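Local coordinates for protein Bug27 (Bordetella pertussis, PDB 2QPQ) that is a periplasmic solute-binding protein of the Bug family, with a Venus flytrap fold, that probably captures a small ligand for uptake into the cell, at residues I12-P17 against V43-G48; P103-V108 against A180-S185; E147-S152 against A222-N227. All blocks are in the same frame, centred on the assembly; numbering follows the deposited sequence.

Interaction 1 (I12-P17 against V43-G48); sequences IIVTFP and VENRPG
Ile12 O receives the amide of Glu44, and this bond begins a ladder of three backbone hydrogen bonds between Ile12-Val14 and Glu44-Arg46. Glu44 O takes Val14 N at 2.7 Å with a nearly straight N-H...O angle of 177°, and Val14 O takes Arg46 N. The donors thus alternate between the two segments, as in a parallel pair, and the two N-to-C directions differ by 27°. Past the strand ends a water donates to both Thr15 O and Pro47 O, extending the pairing into the loops; it also sits over the centre of one face of the Phe16 ring.

Apolar contacts lie on the face carrying Ile12, Val14 and Val43: Val14 CG2 meets Val43 CG1 at 3.5 Å, Ile12 CD1 reaches Val43 CG2 at 4.1 Å, and helix 21-35 packs over this side. Elsewhere, Ile13 CG2 lies 3.5 Å from the aliphatic CG of Arg46, while Ile13 CD1 lies beside Glu44 CG and its carboxylate.

A salt bridge forms within 43-48. Arg46 NE (3.0 Å) and NH2 both hydrogen-bond Glu44 OE1 from the same face of the carboxylate, and the arginine bends at chi2 (-79°) to bring its guanidinium back there.

Strand 10-14, helix 21-35 and strand 41-45 form a beta-alpha-beta unit; the loop after its first strand brings the Phe16 side chain to about 4 Å (nearest atoms) from a citrate, probably from the crystallisation liquor, that may mark the ligand pocket.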
ATOM      1  N   ILE A  12       8.028   8.085 -15.267  1.00 20.48           N
ATOM      2  CA  ILE A  12       7.440   7.732 -13.984  1.00 18.88           C
ATOM      3  C   ILE A  12       7.762   6.254 -13.812  1.00 18.26           C
ATOM      4  O   ILE A  12       7.329   5.419 -14.621  1.00 18.18           O
ATOM      5  CB  ILE A  12       5.909   7.970 -13.975  1.00 19.49           C
ATOM      6  CG1 ILE A  12       5.581   9.467 -14.125  1.00 18.58           C
ATOM      7  CG2 ILE A  12       5.244   7.410 -12.708  1.00 18.97           C
ATOM      8  CD1 ILE A  12       4.071   9.705 -14.316  1.00 19.10           C
ATOM      9  N   ILE A  13       8.528   5.943 -12.775  1.00 17.08           N
ATOM     10  CA  ILE A  13       9.003   4.566 -12.576  1.00 17.50           C
ATOM     11  C   ILE A  13       8.138   3.954 -11.508  1.00 16.74           C
ATOM     12  O   ILE A  13       8.065   4.463 -10.380  1.00 16.87           O
ATOM     13  CB  ILE A  13      10.512   4.508 -12.167  1.00 17.34           C
ATOM     14  CG1 ILE A  13      11.452   5.213 -13.192  1.00 19.17           C
ATOM     15  CG2 ILE A  13      10.919   3.046 -11.892  1.00 20.26           C
ATOM     16  CD1 ILE A  13      11.324   4.715 -14.604  1.00 19.62           C
ATOM     17  N   VAL A  14       7.405   2.906 -11.877  1.00 16.44           N
ATOM     18  CA  VAL A  14       6.487   2.268 -10.939  1.00 16.87           C
ATOM     19  C   VAL A  14       7.181   1.096 -10.229  1.00 16.91           C
ATOM     20  O   VAL A  14       7.775   0.264 -10.887  1.00 16.48           O
ATOM     21  CB  VAL A  14       5.198   1.776 -11.644  1.00 16.22           C
ATOM     22  CG1 VAL A  14       4.173   1.398 -10.605  1.00 16.59           C
ATOM     23  CG2 VAL A  14       4.640   2.852 -12.576  1.00 18.13           C
ATOM     24  N   THR A  15       7.052   1.041  -8.903  1.00 17.01           N
ATOM     25  CA  THR A  15       7.792   0.097  -8.047  1.00 17.39           C
ATOM     26  C   THR A  15       7.083  -1.239  -7.970  1.00 18.00           C
ATOM     27  O   THR A  15       7.606  -2.182  -7.407  1.00 17.43           O
ATOM     28  CB  THR A  15       7.898   0.627  -6.594  1.00 18.24           C
ATOM     29  OG1 THR A  15       6.596   1.057  -6.145  1.00 18.59           O
ATOM     30  CG2 THR A  15       8.927   1.772  -6.496  1.00 15.30           C
ATOM     31  N   PHE A  16       5.892  -1.320  -8.544  1.00 18.45           N
ATOM     32  CA  PHE A  16       5.109  -2.570  -8.525  1.00 20.27           C
ATOM     33  C   PHE A  16       4.617  -2.919  -9.911  1.00 20.74           C
ATOM     34  O   PHE A  16       4.557  -2.053 -10.796  1.00 19.23           O
ATOM     35  CB  PHE A  16       3.994  -2.502  -7.450  1.00 20.48           C
ATOM     36  CG  PHE A  16       4.512  -2.815  -6.069  1.00 22.91           C
ATOM     37  CD1 PHE A  16       5.216  -1.846  -5.338  1.00 23.92           C
ATOM     38  CD2 PHE A  16       4.419  -4.101  -5.550  1.00 22.29           C
ATOM     39  CE1 PHE A  16       5.776  -2.146  -4.094  1.00 22.37           C
ATOM     40  CE2 PHE A  16       4.972  -4.411  -4.314  1.00 22.64           C
ATOM     41  CZ  PHE A  16       5.651  -3.431  -3.584  1.00 21.97           C
ATOM     42  N   PRO A  17       4.281  -4.204 -10.126  1.00 21.49           N
ATOM     43  CA  PRO A  17       3.934  -4.552 -11.480  1.00 21.35           C
ATOM     44  C   PRO A  17       2.495  -4.185 -11.893  1.00 21.16           C
ATOM     45  O   PRO A  17       1.665  -3.863 -11.039  1.00 20.16           O
ATOM     46  CB  PRO A  17       4.178  -6.079 -11.515  1.00 21.81           C
ATOM     47  CG  PRO A  17       4.090  -6.550 -10.169  1.00 23.08           C
ATOM     48  CD  PRO A  17       4.247  -5.372  -9.214  1.00 21.15           C
ATOM     49  N   VAL A  43       5.172   5.945 -18.429  1.00 23.51           N
ATOM     50  CA  VAL A  43       5.066   5.135 -17.224  1.00 23.37           C
ATOM     51  C   VAL A  43       5.710   3.785 -17.480  1.00 23.81           C
ATOM     52  O   VAL A  43       5.418   3.120 -18.484  1.00 24.23           O
ATOM     53  CB  VAL A  43       3.593   4.992 -16.797  1.00 23.71           C
ATOM     54  CG1 VAL A  43       3.410   3.956 -15.664  1.00 23.05           C
ATOM     55  CG2 VAL A  43       3.026   6.369 -16.423  1.00 23.91           C
ATOM     56  N   GLU A  44       6.622   3.384 -16.604  1.00 22.46           N
ATOM     57  CA  GLU A  44       7.252   2.101 -16.775  1.00 22.02           C
ATOM     58  C   GLU A  44       7.359   1.357 -15.441  1.00 21.28           C
ATOM     59  O   GLU A  44       7.531   1.964 -14.401  1.00 20.91           O
ATOM     60  CB  GLU A  44       8.598   2.274 -17.492  1.00 23.70           C
ATOM     61  CG  GLU A  44       9.531   3.206 -16.813  1.00 23.94           C
ATOM     62  CD  GLU A  44      10.889   3.255 -17.497  1.00 28.34           C
ATOM     63  OE1 GLU A  44      11.439   2.179 -17.872  1.00 31.01           O
ATOM     64  OE2 GLU A  44      11.425   4.360 -17.633  1.00 23.92           O
ATOM     65  N   ASN A  45       7.178   0.050 -15.458  1.00 19.56           N
ATOM     66  CA  ASN A  45       7.282  -0.723 -14.226  1.00 20.05           C
ATOM     67  C   ASN A  45       8.698  -1.223 -14.086  1.00 20.58           C
ATOM     68  O   ASN A  45       9.236  -1.790 -15.025  1.00 19.89           O
ATOM     69  CB  ASN A  45       6.290  -1.906 -14.194  1.00 20.02           C
ATOM     70  CG  ASN A  45       4.863  -1.462 -14.405  1.00 19.95           C
ATOM     71  OD1 ASN A  45       4.131  -1.156 -13.449  1.00 21.81           O
ATOM     72  ND2 ASN A  45       4.464  -1.395 -15.644  1.00 17.88           N
ATOM     73  N   ARG A  46       9.295  -0.970 -12.916  1.00 21.04           N
ATOM     74  CA  ARG A  46      10.588  -1.533 -12.557  1.00 22.02           C
ATOM     75  C   ARG A  46      10.463  -2.144 -11.173  1.00 21.40           C
ATOM     76  O   ARG A  46      10.945  -1.557 -10.203  1.00 21.39           O
ATOM     77  CB  ARG A  46      11.670  -0.425 -12.594  1.00 22.12           C
ATOM     78  CG  ARG A  46      11.759   0.293 -13.940  1.00 25.45           C
ATOM     79  CD  ARG A  46      12.551  -0.532 -14.990  1.00 30.89           C
ATOM     80  NE  ARG A  46      13.019   0.412 -15.970  1.00 39.54           N
ATOM     81  CZ  ARG A  46      14.266   0.640 -16.339  1.00 34.68           C
ATOM     82  NH1 ARG A  46      15.300  -0.053 -15.878  1.00 36.05           N
ATOM     83  NH2 ARG A  46      14.449   1.591 -17.214  1.00 39.07           N
ATOM     84  N   PRO A  47       9.767  -3.303 -11.055  1.00 21.22           N
ATOM     85  CA  PRO A  47       9.341  -3.815  -9.764  1.00 20.35           C
ATOM     86  C   PRO A  47      10.306  -4.716  -8.980  1.00 19.58           C
ATOM     87  O   PRO A  47       9.990  -5.146  -7.892  1.00 18.22           O
ATOM     88  CB  PRO A  47       8.081  -4.579 -10.132  1.00 20.22           C
ATOM     89  CG  PRO A  47       8.353  -5.097 -11.496  1.00 22.70           C
ATOM     90  CD  PRO A  47       9.305  -4.183 -12.153  1.00 21.82           C
ATOM     91  N   GLY A  48      11.490  -4.970  -9.520  1.00 19.23           N
ATOM     92  CA  GLY A  48      12.442  -5.876  -8.856  1.00 18.78           C
ATOM     93  C   GLY A  48      12.716  -5.526  -7.417  1.00 18.24           C
ATOM     94  O   GLY A  48      12.822  -4.333  -7.070  1.00 18.25           O
TER
HETATM   95  O   HOH W   1       7.601  -4.787  -6.471  1.00 18.76           O

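Interaction 2 (P103-V108 against A180-S185); sequences PSVFVV and AVVTAS
Strands 103-108 and 180-183 run antiparallel, their directions 149° apart and their axes approaching to 4.5 Å, in the mixed sheet of an alpha/beta domain of the Venus flytrap fold. Val105 with Val182 and Val107 with Ala180 are the hydrogen-bonded pairs. In the first, Val105 N to Val182 O measures 2.8 Å and the return bond, Val182 N to Val105 O, is longer at 3.2 Å. In the second, Val107 N to Ala180 O is nearly straight, and Ala180 N donates back to Val107 O. Ser104-Thr183 and Phe106-Val181 are non-hydrogen-bonded pairs. The ladder runs on into the helix: Ala184 N, just after the N-cap position of Thr183, donates to Pro103 O at 2.8 Å.

On the face carrying Val105, Val107 and Val182, Val182 CG2 lies 4.2 Å from both Val105 CG1 and Val107 CG2. Its chi1 of -59° places that methyl between the backbone N and the carbonyl carbon, turned to the neighbouring strand. Ala187 of helix 184-192 packs against all three valines. At the far end Pro103 CG rests on Ala184 CB.

The other face carries Phe106 and Val181, whose side chains lie alongside each other, and helix 141-153 touches both. Ser104 OG hydrogen-bonds Gln142 of that helix. The CH-pi contact between the pair is well centred: Val181 CG2 stands 3.7 Å from the Phe106 ring centroid, 14° off the ring normal.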
ATOM      1  N   PRO A 103      -7.264   0.962   2.577  1.00 23.28           N
ATOM      2  CA  PRO A 103      -7.053   0.071   3.707  1.00 22.54           C
ATOM      3  C   PRO A 103      -6.831  -1.385   3.250  1.00 22.03           C
ATOM      4  O   PRO A 103      -7.203  -1.771   2.126  1.00 20.85           O
ATOM      5  CB  PRO A 103      -8.349   0.221   4.508  1.00 22.61           C
ATOM      6  CG  PRO A 103      -9.389   0.561   3.472  1.00 23.32           C
ATOM      7  CD  PRO A 103      -8.685   1.403   2.458  1.00 23.62           C
ATOM      8  N   SER A 104      -6.196  -2.180   4.105  1.00 22.16           N
ATOM      9  CA  SER A 104      -6.294  -3.640   3.981  1.00 22.27           C
ATOM     10  C   SER A 104      -7.543  -4.187   4.654  1.00 21.68           C
ATOM     11  O   SER A 104      -8.171  -3.527   5.489  1.00 21.76           O
ATOM     12  CB  SER A 104      -5.034  -4.346   4.499  1.00 22.17           C
ATOM     13  OG  SER A 104      -3.894  -3.882   3.769  1.00 21.30           O
ATOM     14  N   VAL A 105      -7.903  -5.406   4.273  1.00 20.45           N
ATOM     15  CA  VAL A 105      -9.058  -6.054   4.844  1.00 20.58           C
ATOM     16  C   VAL A 105      -8.740  -7.492   5.176  1.00 20.35           C
ATOM     17  O   VAL A 105      -8.054  -8.174   4.408  1.00 20.01           O
ATOM     18  CB  VAL A 105     -10.265  -5.920   3.896  1.00 20.71           C
ATOM     19  CG1 VAL A 105      -9.930  -6.564   2.538  1.00 21.58           C
ATOM     20  CG2 VAL A 105     -11.547  -6.447   4.561  1.00 20.65           C
ATOM     21  N   PHE A 106      -9.170  -7.920   6.366  1.00 20.36           N
ATOM     22  CA  PHE A 106      -9.123  -9.322   6.746  1.00 20.35           C
ATOM     23  C   PHE A 106     -10.356 -10.004   6.161  1.00 20.69           C
ATOM     24  O   PHE A 106     -11.465  -9.689   6.566  1.00 20.88           O
ATOM     25  CB  PHE A 106      -9.111  -9.459   8.269  1.00 20.52           C
ATOM     26  CG  PHE A 106      -7.806  -9.067   8.908  1.00 21.49           C
ATOM     27  CD1 PHE A 106      -7.380  -7.751   8.876  1.00 22.36           C
ATOM     28  CD2 PHE A 106      -6.999 -10.022   9.525  1.00 22.08           C
ATOM     29  CE1 PHE A 106      -6.177  -7.363   9.461  1.00 20.97           C
ATOM     30  CE2 PHE A 106      -5.806  -9.657  10.136  1.00 22.51           C
ATOM     31  CZ  PHE A 106      -5.387  -8.320  10.103  1.00 22.75           C
ATOM     32  N   VAL A 107     -10.149 -10.897   5.193  1.00 19.72           N
ATOM     33  CA  VAL A 107     -11.251 -11.597   4.513  1.00 19.68           C
ATOM     34  C   VAL A 107     -11.182 -13.120   4.732  1.00 20.28           C
ATOM     35  O   VAL A 107     -10.093 -13.742   4.862  1.00 18.04           O
ATOM     36  CB  VAL A 107     -11.360 -11.230   2.983  1.00 19.45           C
ATOM     37  CG1 VAL A 107     -11.641  -9.754   2.819  1.00 19.79           C
ATOM     38  CG2 VAL A 107     -10.043 -11.563   2.192  1.00 19.72           C
ATOM     39  N   VAL A 108     -12.370 -13.698   4.789  1.00 21.54           N
ATOM     40  CA  VAL A 108     -12.546 -15.138   4.974  1.00 22.26           C
ATOM     41  C   VAL A 108     -13.538 -15.634   3.902  1.00 23.29           C
ATOM     42  O   VAL A 108     -14.309 -14.840   3.357  1.00 23.71           O
ATOM     43  CB  VAL A 108     -13.018 -15.522   6.452  1.00 22.14           C
ATOM     44  CG1 VAL A 108     -11.978 -15.138   7.486  1.00 21.28           C
ATOM     45  CG2 VAL A 108     -14.451 -14.935   6.821  1.00 21.54           C
ATOM     46  N   ALA A 180      -7.165 -14.244   4.650  1.00 18.16           N
ATOM     47  CA  ALA A 180      -6.102 -13.450   4.044  1.00 18.05           C
ATOM     48  C   ALA A 180      -6.258 -11.981   4.378  1.00 17.79           C
ATOM     49  O   ALA A 180      -7.359 -11.467   4.638  1.00 17.37           O
ATOM     50  CB  ALA A 180      -6.075 -13.636   2.469  1.00 17.69           C
ATOM     51  N   VAL A 181      -5.136 -11.292   4.296  1.00 16.51           N
ATOM     52  CA  VAL A 181      -5.128  -9.849   4.354  1.00 16.54           C
ATOM     53  C   VAL A 181      -4.739  -9.305   2.984  1.00 16.77           C
ATOM     54  O   VAL A 181      -3.651  -9.576   2.475  1.00 15.98           O
ATOM     55  CB  VAL A 181      -4.172  -9.390   5.423  1.00 17.22           C
ATOM     56  CG1 VAL A 181      -4.188  -7.858   5.516  1.00 16.67           C
ATOM     57  CG2 VAL A 181      -4.601 -10.083   6.738  1.00 16.63           C
ATOM     58  N   VAL A 182      -5.660  -8.558   2.369  1.00 17.07           N
ATOM     59  CA  VAL A 182      -5.407  -8.042   1.040  1.00 18.35           C
ATOM     60  C   VAL A 182      -5.881  -6.583   1.014  1.00 18.60           C
ATOM     61  O   VAL A 182      -6.474  -6.097   1.976  1.00 18.83           O
ATOM     62  CB  VAL A 182      -6.069  -8.931  -0.085  1.00 18.61           C
ATOM     63  CG1 VAL A 182      -5.528 -10.386  -0.020  1.00 17.80           C
ATOM     64  CG2 VAL A 182      -7.586  -8.946   0.043  1.00 18.59           C
ATOM     65  N   THR A 183      -5.636  -5.882  -0.075  1.00 19.18           N
ATOM     66  CA  THR A 183      -6.135  -4.523  -0.160  1.00 20.27           C
ATOM     67  C   THR A 183      -7.650  -4.577  -0.284  1.00 20.62           C
ATOM     68  O   THR A 183      -8.201  -5.478  -0.964  1.00 19.46           O
ATOM     69  CB  THR A 183      -5.583  -3.801  -1.392  1.00 21.32           C
ATOM     70  OG1 THR A 183      -6.017  -4.492  -2.559  1.00 22.50           O
ATOM     71  CG2 THR A 183      -4.043  -3.697  -1.355  1.00 22.46           C
ATOM     72  N   ALA A 184      -8.313  -3.620   0.361  1.00 21.42           N
ATOM     73  CA  ALA A 184      -9.749  -3.400   0.170  1.00 22.82           C
ATOM     74  C   ALA A 184     -10.197  -3.350  -1.303  1.00 22.90           C
ATOM     75  O   ALA A 184     -11.199  -3.952  -1.684  1.00 23.48           O
ATOM     76  CB  ALA A 184     -10.203  -2.153   0.937  1.00 22.69           C
ATOM     77  N   SER A 185      -9.445  -2.658  -2.136  1.00 23.11           N
ATOM     78  CA  SER A 185      -9.755  -2.523  -3.561  1.00 24.47           C
ATOM     79  C   SER A 185      -9.834  -3.866  -4.320  1.00 24.42           C
ATOM     80  O   SER A 185     -10.769  -4.069  -5.117  1.00 24.65           O
ATOM     81  CB  SER A 185      -8.720  -1.609  -4.216  1.00 24.93           C
ATOM     82  OG  SER A 185      -7.427  -2.053  -3.818  1.00 27.35           O
TER

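Interaction 3 (E147-S152 against A222-N227); sequences ELLNVS and AGYELN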
ATOM      1  N   GLU A 147       0.974  -9.164  10.956  1.00 20.01           N
ATOM      2  CA  GLU A 147       1.975  -9.198  12.016  1.00 20.22           C
ATOM      3  C   GLU A 147       1.702  -8.144  13.099  1.00 20.48           C
ATOM      4  O   GLU A 147       1.899  -8.396  14.277  1.00 20.31           O
ATOM      5  CB  GLU A 147       3.375  -9.069  11.419  1.00 20.83           C
ATOM      6  CG  GLU A 147       3.791 -10.361  10.641  1.00 24.90           C
ATOM      7  CD  GLU A 147       3.681 -11.609  11.513  1.00 30.95           C
ATOM      8  OE1 GLU A 147       4.263 -11.578  12.609  1.00 34.56           O
ATOM      9  OE2 GLU A 147       3.012 -12.622  11.125  1.00 37.32           O
ATOM     10  N   LEU A 148       1.229  -6.965  12.697  1.00 20.02           N
ATOM     11  CA  LEU A 148       0.887  -5.936  13.660  1.00 19.77           C
ATOM     12  C   LEU A 148      -0.257  -6.401  14.541  1.00 20.47           C
ATOM     13  O   LEU A 148      -0.263  -6.147  15.755  1.00 20.75           O
ATOM     14  CB  LEU A 148       0.522  -4.622  12.946  1.00 18.95           C
ATOM     15  CG  LEU A 148       0.155  -3.406  13.811  1.00 20.88           C
ATOM     16  CD1 LEU A 148       1.334  -2.988  14.718  1.00 18.76           C
ATOM     17  CD2 LEU A 148      -0.282  -2.268  12.877  1.00 20.13           C
ATOM     18  N   LEU A 149      -1.236  -7.069  13.950  1.00 19.91           N
ATOM     19  CA  LEU A 149      -2.299  -7.629  14.763  1.00 21.82           C
ATOM     20  C   LEU A 149      -1.761  -8.648  15.779  1.00 22.11           C
ATOM     21  O   LEU A 149      -2.169  -8.631  16.950  1.00 21.69           O
ATOM     22  CB  LEU A 149      -3.367  -8.255  13.892  1.00 20.85           C
ATOM     23  CG  LEU A 149      -4.634  -8.807  14.587  1.00 22.50           C
ATOM     24  CD1 LEU A 149      -5.343  -7.729  15.422  1.00 22.24           C
ATOM     25  CD2 LEU A 149      -5.550  -9.364  13.530  1.00 22.51           C
ATOM     26  N   ASN A 150      -0.880  -9.542  15.321  1.00 22.16           N
ATOM     27  CA  ASN A 150      -0.239 -10.542  16.194  1.00 24.12           C
ATOM     28  C   ASN A 150       0.430  -9.880  17.383  1.00 25.16           C
ATOM     29  O   ASN A 150       0.239 -10.317  18.515  1.00 26.06           O
ATOM     30  CB  ASN A 150       0.855 -11.362  15.481  1.00 22.74           C
ATOM     31  CG  ASN A 150       0.321 -12.564  14.680  1.00 22.40           C
ATOM     32  OD1 ASN A 150       1.049 -13.094  13.834  1.00 24.49           O
ATOM     33  ND2 ASN A 150      -0.909 -13.013  14.947  1.00 16.98           N
ATOM     34  N   VAL A 151       1.247  -8.873  17.096  1.00 26.25           N
ATOM     35  CA  VAL A 151       2.018  -8.150  18.118  1.00 28.42           C
ATOM     36  C   VAL A 151       1.058  -7.386  19.058  1.00 28.92           C
ATOM     37  O   VAL A 151       1.212  -7.450  20.273  1.00 30.02           O
ATOM     38  CB  VAL A 151       3.089  -7.216  17.455  1.00 29.09           C
ATOM     39  CG1 VAL A 151       3.728  -6.259  18.456  1.00 30.95           C
ATOM     40  CG2 VAL A 151       4.189  -8.045  16.770  1.00 29.20           C
ATOM     41  N   SER A 152       0.045  -6.720  18.495  1.00 29.24           N
ATOM     42  CA  SER A 152      -0.857  -5.860  19.273  1.00 29.56           C
ATOM     43  C   SER A 152      -1.904  -6.634  20.048  1.00 30.04           C
ATOM     44  O   SER A 152      -2.293  -6.246  21.161  1.00 30.88           O
ATOM     45  CB  SER A 152      -1.543  -4.839  18.346  1.00 29.88           C
ATOM     46  OG  SER A 152      -0.580  -4.053  17.633  1.00 28.56           O
ATOM     47  N   ALA A 222      -6.858  -1.220  20.363  1.00 33.88           N
ATOM     48  CA  ALA A 222      -6.742   0.245  20.344  1.00 34.07           C
ATOM     49  C   ALA A 222      -5.432   0.734  19.735  1.00 33.62           C
ATOM     50  O   ALA A 222      -4.365   0.139  19.962  1.00 34.63           O
ATOM     51  CB  ALA A 222      -6.908   0.809  21.762  1.00 33.98           C
ATOM     52  N   GLY A 223      -5.503   1.812  18.960  1.00 32.74           N
ATOM     53  CA  GLY A 223      -4.296   2.361  18.355  1.00 32.27           C
ATOM     54  C   GLY A 223      -3.837   1.678  17.059  1.00 31.52           C
ATOM     55  O   GLY A 223      -2.904   2.145  16.396  1.00 30.98           O
ATOM     56  N   TYR A 224      -4.492   0.580  16.701  1.00 30.75           N
ATOM     57  CA  TYR A 224      -4.157  -0.157  15.466  1.00 29.47           C
ATOM     58  C   TYR A 224      -4.587   0.642  14.236  1.00 29.22           C
ATOM     59  O   TYR A 224      -5.740   1.008  14.103  1.00 28.55           O
ATOM     60  CB  TYR A 224      -4.861  -1.519  15.465  1.00 27.84           C
ATOM     61  CG  TYR A 224      -4.498  -2.403  14.275  1.00 27.42           C
ATOM     62  CD1 TYR A 224      -4.914  -2.077  12.983  1.00 24.11           C
ATOM     63  CD2 TYR A 224      -3.725  -3.551  14.449  1.00 26.41           C
ATOM     64  CE1 TYR A 224      -4.560  -2.876  11.865  1.00 24.70           C
ATOM     65  CE2 TYR A 224      -3.396  -4.370  13.342  1.00 26.81           C
ATOM     66  CZ  TYR A 224      -3.805  -4.025  12.066  1.00 26.11           C
ATOM     67  OH  TYR A 224      -3.464  -4.844  10.985  1.00 25.67           O
ATOM     68  N   GLU A 225      -3.650   0.918  13.338  1.00 29.93           N
ATOM     69  CA  GLU A 225      -4.001   1.351  11.993  1.00 31.32           C
ATOM     70  C   GLU A 225      -2.883   1.014  11.031  1.00 31.22           C
ATOM     71  O   GLU A 225      -1.705   1.062  11.386  1.00 30.71           O
ATOM     72  CB  GLU A 225      -4.362   2.851  11.929  1.00 32.85           C
ATOM     73  CG  GLU A 225      -3.248   3.781  12.340  1.00 35.58           C
ATOM     74  CD  GLU A 225      -3.266   5.058  11.518  1.00 43.92           C
ATOM     75  OE1 GLU A 225      -3.634   6.107  12.099  1.00 43.05           O
ATOM     76  OE2 GLU A 225      -2.942   5.004  10.301  1.00 40.76           O
ATOM     77  N   LEU A 226      -3.242   0.663   9.806  1.00 31.60           N
ATOM     78  CA  LEU A 226      -2.225   0.465   8.786  1.00 31.52           C
ATOM     79  C   LEU A 226      -2.818   0.718   7.413  1.00 31.11           C
ATOM     80  O   LEU A 226      -3.176  -0.223   6.679  1.00 32.46           O
ATOM     81  CB  LEU A 226      -1.557  -0.916   8.911  1.00 31.72           C
ATOM     82  CG  LEU A 226      -0.414  -1.344   7.939  1.00 33.24           C
ATOM     83  CD1 LEU A 226       0.428  -0.226   7.387  1.00 34.47           C
ATOM     84  CD2 LEU A 226       0.483  -2.415   8.546  1.00 32.96           C
ATOM     85  N   ASN A 227      -2.923   2.000   7.075  1.00 29.13           N
ATOM     86  CA  ASN A 227      -3.466   2.432   5.800  1.00 28.17           C
ATOM     87  C   ASN A 227      -2.347   2.620   4.758  1.00 26.50           C
ATOM     88  O   ASN A 227      -1.388   3.330   5.009  1.00 27.11           O
ATOM     89  CB  ASN A 227      -4.255   3.736   6.021  1.00 28.20           C
ATOM     90  CG  ASN A 227      -5.451   3.878   5.103  1.00 30.11           C
ATOM     91  OD1 ASN A 227      -5.606   3.154   4.124  1.00 32.77           O
ATOM     92  ND2 ASN A 227      -6.272   4.877   5.378  1.00 33.76           N
TER
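Leu148, on helix 141-153, lays its side chain against the ring of Tyr224, in the loop before strand 227-235. Its CB starts 3.9 Å from Tyr224 CE2. With CG anti to the backbone N (chi1 -179°), the chain extends across the ring, and CG comes to 3.7 Å from the same CE2. The branch that continues the contact is CD2: it lies over one face, offset toward the rim, 4.0 Å from the ring centroid and 19° off the normal, a CH-pi contact. Beyond the ring this methyl also meets Glu225 O at 3.9 Å and, more loosely, Leu226 CB.

Leu149 approaches differently. Its backbone N lies near the ring plane, at the edge, 3.5 Å from Tyr224 CE2, and its CB touches that same carbon, so successive helix residues meet a face and an edge of one ring. Leu148 O accepts both Ser152 N and Ser152 OG, from opposite faces of its carbonyl plane.

No hydrogen bond joins 147-152 to 222-227, but Tyr224 OH hydrogen-bonds Ala145 O, about one turn before Leu148 and Leu149. That bond would help to hold the hydroxyl end in place, while dispersion and CH-pi contact hold the ring against the helix.

Overall arrangement
From the N terminus, interaction 1 comes first: 43-48 returns beside 12-17 after helix 21-35, closing a loop of 25 residues before the other contacts begin. Interaction 2 closes a loop of 71 residues and interaction 3 one of 69; they cross, their segments following as 103-108, 147-152, 180-185, 222-227. They touch where Phe106 CE2 lies 3.4 Å from Leu149 CD2, so strand 93-109, helix 141-153 and the loop before strand 227-235 share one packed region. Interactions 1 and 2 reach the same mixed sheet, on opposite sides of the chain's centre. The side chains of Phe16 and Thr183 each come near bound citrate, probably from the crystallisation liquor, as might be expected at a Venus flytrap cleft.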